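Local structure of outer membrane porin F (Pseudomonas aeruginosa, 4RLC) at residues Tyr102-Leu107 with Ser147-Tyr152; His80-Ser85 with Gln120-Met125. The protein forms, through its N-terminal domain, an eight-stranded beta-barrel in the outer membrane that probably takes part in small-molecule transport. All coordinates share one frame; numbering follows the deposited sequence.

Contact 1. Residues Tyr102-Leu107 with Ser147-Tyr152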
# COMPACT_ATOMS: atom_id res chain seq x y z
N TYR A 102 2.13 -12.36 -0.03
CA TYR A 102 1.11 -11.90 0.87
C TYR A 102 -0.20 -11.57 0.20
O TYR A 102 -0.30 -11.34 -1.00
CB TYR A 102 1.66 -10.63 1.63
CG TYR A 102 1.76 -9.38 0.75
CD1 TYR A 102 0.64 -8.59 0.51
CD2 TYR A 102 2.97 -9.01 0.09
CE1 TYR A 102 0.71 -7.50 -0.35
CE2 TYR A 102 3.02 -7.92 -0.75
CZ TYR A 102 1.91 -7.16 -0.94
OH TYR A 102 1.92 -6.12 -1.80
N VAL A 103 -1.22 -11.53 1.04
CA VAL A 103 -2.53 -10.97 0.69
C VAL A 103 -2.92 -9.91 1.75
O VAL A 103 -2.47 -9.94 2.85
CB VAL A 103 -3.60 -12.06 0.59
CG1 VAL A 103 -3.28 -13.01 -0.54
CG2 VAL A 103 -3.79 -12.83 1.89
N SER A 104 -3.70 -8.92 1.33
CA SER A 104 -4.03 -7.81 2.17
C SER A 104 -5.41 -7.28 1.87
O SER A 104 -5.99 -7.51 0.80
CB SER A 104 -3.05 -6.66 2.06
OG SER A 104 -3.09 -6.12 0.83
N ALA A 105 -5.97 -6.66 2.92
CA ALA A 105 -7.27 -5.97 2.80
C ALA A 105 -7.30 -4.82 3.78
O ALA A 105 -6.67 -4.86 4.81
CB ALA A 105 -8.43 -6.93 3.11
N GLY A 106 -8.05 -3.77 3.45
CA GLY A 106 -8.03 -2.59 4.31
C GLY A 106 -9.00 -1.55 3.81
O GLY A 106 -9.85 -1.78 2.94
N LEU A 107 -8.93 -0.39 4.44
CA LEU A 107 -9.75 0.72 4.11
C LEU A 107 -8.84 1.92 3.83
O LEU A 107 -7.78 2.08 4.46
CB LEU A 107 -10.59 1.06 5.32
CG LEU A 107 -11.72 0.07 5.66
CD1 LEU A 107 -12.37 0.56 6.97
CD2 LEU A 107 -12.73 -0.01 4.54
N SER A 147 3.63 -5.55 -6.11
CA SER A 147 2.27 -5.58 -5.57
C SER A 147 1.21 -5.37 -6.66
O SER A 147 1.47 -4.69 -7.66
CB SER A 147 2.14 -4.40 -4.52
OG SER A 147 2.39 -3.10 -5.07
N LEU A 148 0.02 -5.92 -6.41
CA LEU A 148 -1.22 -5.62 -7.13
C LEU A 148 -2.26 -5.21 -6.13
O LEU A 148 -2.41 -5.91 -5.12
CB LEU A 148 -1.73 -6.89 -7.83
CG LEU A 148 -0.84 -7.43 -8.91
CD1 LEU A 148 -1.42 -8.75 -9.42
CD2 LEU A 148 -0.69 -6.41 -10.06
N ASP A 149 -2.92 -4.07 -6.30
CA ASP A 149 -3.89 -3.62 -5.35
C ASP A 149 -5.14 -3.17 -6.11
O ASP A 149 -5.00 -2.46 -7.09
CB ASP A 149 -3.36 -2.42 -4.53
CG ASP A 149 -2.17 -2.77 -3.62
OD1 ASP A 149 -2.42 -3.42 -2.59
OD2 ASP A 149 -0.98 -2.36 -3.90
N GLY A 150 -6.32 -3.54 -5.63
CA GLY A 150 -7.64 -3.01 -6.10
C GLY A 150 -8.30 -2.12 -5.05
O GLY A 150 -8.35 -2.48 -3.84
N GLN A 151 -8.83 -0.98 -5.50
CA GLN A 151 -9.57 -0.11 -4.64
C GLN A 151 -10.98 -0.02 -5.17
O GLN A 151 -11.20 0.09 -6.38
CB GLN A 151 -8.97 1.28 -4.59
CG GLN A 151 -7.51 1.33 -4.23
CD GLN A 151 -6.95 2.70 -4.55
OE1 GLN A 151 -6.89 3.56 -3.68
NE2 GLN A 151 -6.60 2.92 -5.81
N TYR A 152 -11.91 -0.18 -4.25
CA TYR A 152 -13.33 -0.26 -4.59
C TYR A 152 -14.12 0.83 -3.90
O TYR A 152 -14.02 0.99 -2.70
CB TYR A 152 -13.91 -1.63 -4.20
CG TYR A 152 -13.43 -2.66 -5.12
CD1 TYR A 152 -12.19 -3.33 -4.89
CD2 TYR A 152 -14.16 -2.97 -6.26
CE1 TYR A 152 -11.73 -4.27 -5.80
CE2 TYR A 152 -13.69 -3.88 -7.18
CZ TYR A 152 -12.48 -4.55 -6.92
OH TYR A 152 -12.04 -5.46 -7.84
O HOH W 1 -0.51 -5.28 -2.42
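Y102 reaches S147 directly and D149 through a water, in a polar contact across the inside of the barrel between strands 98-115 and 142-153. These are next-but-one neighbours in the sheet; strand 120-137 lies between them and hydrogen-bonds to 98-115. The CA atoms of S104 and D149 are therefore 8.6 Å apart, and it is side chains that bridge the gap. On the intervening strand, Y102 pairs with G133 and S104 with G131, so no side chain rises from those two positions to separate the outer strands.

Most of the span is made by Y102. Its CG sits between the backbone N and the carbonyl carbon (chi1 72°), and the ring extends from there until the phenol oxygen meets the second strand. Y102 OH comes to 3.2 Å from S147 CB, touching the methylene and not the hydroxyl; S147 OG makes a weak hydrogen bond to G168 O on the next strand.

The same phenol oxygen holds a water at 2.6 Å from Y102 OH, lying in the plane of the ring at its edge. The water's bond to D149 OD1, 2.7 Å, is best read as donated by the water, though it has more acceptors in reach than protons to give; the angle at the water between Y102 OH and D149 OD1 is about 153°. One molecule thus fills the step between two oxygens, Y102 OH and D149 OD1, that stand 5.2 Å apart. S104 OG is a looser neighbour, 4.4 Å from D149 OD1.

The carboxylate is shared between two partners: OD1 takes the water, while OD2 forms a salt bridge with K28. The lysine would be expected to favour the ionised carboxylate, and the water could pass some of that influence on to the phenol, linking polar groups of separate strands within the barrel.

Contact 2. Residues His80-Ser85 with Gln120-Met125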
# COMPACT_ATOMS: atom_id res chain seq x y z
N HIS A 80 -4.48 16.67 -8.16
CA HIS A 80 -3.61 16.62 -7.00
C HIS A 80 -4.38 15.78 -6.01
O HIS A 80 -5.62 15.80 -5.99
CB HIS A 80 -3.42 18.01 -6.41
CG HIS A 80 -2.22 18.73 -6.93
ND1 HIS A 80 -2.26 19.53 -8.05
CD2 HIS A 80 -0.95 18.81 -6.47
CE1 HIS A 80 -1.07 20.06 -8.27
NE2 HIS A 80 -0.25 19.63 -7.32
N GLY A 81 -3.68 15.02 -5.22
CA GLY A 81 -4.34 14.45 -4.08
C GLY A 81 -3.55 13.41 -3.38
O GLY A 81 -2.33 13.25 -3.61
N ASN A 82 -4.23 12.71 -2.50
CA ASN A 82 -3.52 11.78 -1.63
C ASN A 82 -4.42 10.67 -1.18
O ASN A 82 -5.66 10.72 -1.40
CB ASN A 82 -2.89 12.51 -0.46
CG ASN A 82 -3.91 13.28 0.34
OD1 ASN A 82 -4.83 12.70 0.91
ND2 ASN A 82 -3.85 14.61 0.27
N LEU A 83 -3.79 9.65 -0.67
CA LEU A 83 -4.47 8.45 -0.21
C LEU A 83 -3.86 7.98 1.10
O LEU A 83 -2.63 7.72 1.15
CB LEU A 83 -4.35 7.38 -1.29
CG LEU A 83 -5.08 6.05 -1.08
CD1 LEU A 83 -6.52 6.30 -1.41
CD2 LEU A 83 -4.58 4.96 -2.01
N THR A 84 -4.68 7.80 2.14
CA THR A 84 -4.21 7.29 3.41
C THR A 84 -4.86 5.96 3.64
O THR A 84 -6.08 5.87 3.49
CB THR A 84 -4.61 8.24 4.50
OG1 THR A 84 -4.20 9.57 4.14
CG2 THR A 84 -4.04 7.76 5.82
N SER A 85 -4.12 4.94 4.05
CA SER A 85 -4.70 3.62 4.09
C SER A 85 -4.27 2.84 5.33
O SER A 85 -3.16 3.03 5.84
CB SER A 85 -4.24 2.89 2.83
OG SER A 85 -4.85 1.66 2.72
N GLN A 120 -13.50 23.43 -11.04
CA GLN A 120 -12.57 22.84 -10.10
C GLN A 120 -13.35 22.20 -8.97
O GLN A 120 -14.52 22.52 -8.75
CB GLN A 120 -11.67 23.90 -9.55
CG GLN A 120 -12.36 25.03 -8.86
CD GLN A 120 -11.41 25.85 -8.00
OE1 GLN A 120 -11.38 27.08 -8.08
NE2 GLN A 120 -10.64 25.16 -7.17
N GLY A 121 -12.72 21.30 -8.27
CA GLY A 121 -13.38 20.82 -7.07
C GLY A 121 -12.51 19.95 -6.26
O GLY A 121 -11.34 19.69 -6.59
N ARG A 122 -13.13 19.43 -5.22
CA ARG A 122 -12.42 18.64 -4.25
C ARG A 122 -13.35 17.56 -3.80
O ARG A 122 -14.53 17.80 -3.58
CB ARG A 122 -12.06 19.52 -3.05
CG ARG A 122 -11.31 18.83 -1.92
CD ARG A 122 -9.84 18.61 -2.28
NE ARG A 122 -8.92 18.32 -1.16
CZ ARG A 122 -7.70 17.75 -1.28
NH1 ARG A 122 -7.22 17.34 -2.45
NH2 ARG A 122 -6.94 17.57 -0.20
N GLN A 123 -12.78 16.40 -3.55
CA GLN A 123 -13.61 15.27 -3.22
C GLN A 123 -12.86 14.43 -2.22
O GLN A 123 -11.65 14.31 -2.29
CB GLN A 123 -14.01 14.53 -4.49
CG GLN A 123 -13.33 13.23 -4.84
CD GLN A 123 -14.32 12.21 -5.42
OE1 GLN A 123 -15.48 12.54 -5.68
NE2 GLN A 123 -13.85 10.98 -5.63
N GLN A 124 -13.58 13.89 -1.26
CA GLN A 124 -13.02 13.00 -0.28
C GLN A 124 -13.83 11.73 -0.38
O GLN A 124 -15.06 11.82 -0.39
CB GLN A 124 -13.26 13.55 1.09
CG GLN A 124 -12.39 14.70 1.47
CD GLN A 124 -12.66 15.17 2.86
OE1 GLN A 124 -13.03 14.38 3.74
NE2 GLN A 124 -12.48 16.47 3.10
N MET A 125 -13.19 10.57 -0.31
CA MET A 125 -13.95 9.34 -0.48
C MET A 125 -13.31 8.22 0.35
O MET A 125 -12.09 8.20 0.50
CB MET A 125 -13.89 9.02 -1.94
CG MET A 125 -14.60 7.80 -2.35
SD MET A 125 -14.39 7.47 -4.12
CE MET A 125 -15.83 6.43 -4.29
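R122 stretches across one whole strand toward H80, G81 and N82. Strands 80-85 and 120-125 run side by side in the same direction, their axes 9.3 Å apart and only 4° from parallel, with strand 98-115 between them, and the arginine is what closes the distance. Its CB and CG stay well clear of the other segment. CG is anti to the backbone N (chi1 180°), and a bend at chi2 (76°) then turns the chain across N111 of the middle strand. CD and NE are still more than 5 Å from any atom of 80-85, so the approach is left to the two terminal nitrogens.

NH1 lies 4.2 Å from H80 O, which sits at the edge of the guanidinium near its plane, and G81 CA is in a similar place, 4.4 Å from R122 NH1. This nitrogen makes a weak hydrogen bond to T113 OG1 on the strand between. NH2 goes the other way, to 4.3 Å from N82 ND2, which lies oblique to the guanidinium. At that distance the two N-H groups merely pass each other, and the amide of N82 has its bond on the middle strand, where its OD1 accepts from N111 ND2.

The contact across the strands is accordingly loose, without a hydrogen bond of its own. R122 also touches a neighbouring molecule in the crystal, which may help to set its pose. A loose surface contact of this kind between next-but-one strands, running parallel because an antiparallel partner separates them, belongs to the meandering antiparallel sheet of this eight-stranded outer-membrane barrel.

Overall arrangement
Following the chain from the N terminus, three strands pass before 80-85, which is followed by 102-107, 120-125 and 147-152, so the two contacts cross. Contact 2 closes over the 34 residues that contain strand 98-115; contact 1 starts within that span and closes later, over 39 residues containing strand 120-137. Each skips one strand of the sheet, and together they tie four consecutive strands of the barrel. Their centres are 19 Å apart, contact 1 nearer the middle of the domain and contact 2 near one end. They also meet: Q151 OE1 packs 3.2 Å from L83 CD2, and S85 OG makes a weak hydrogen bond to L107 O.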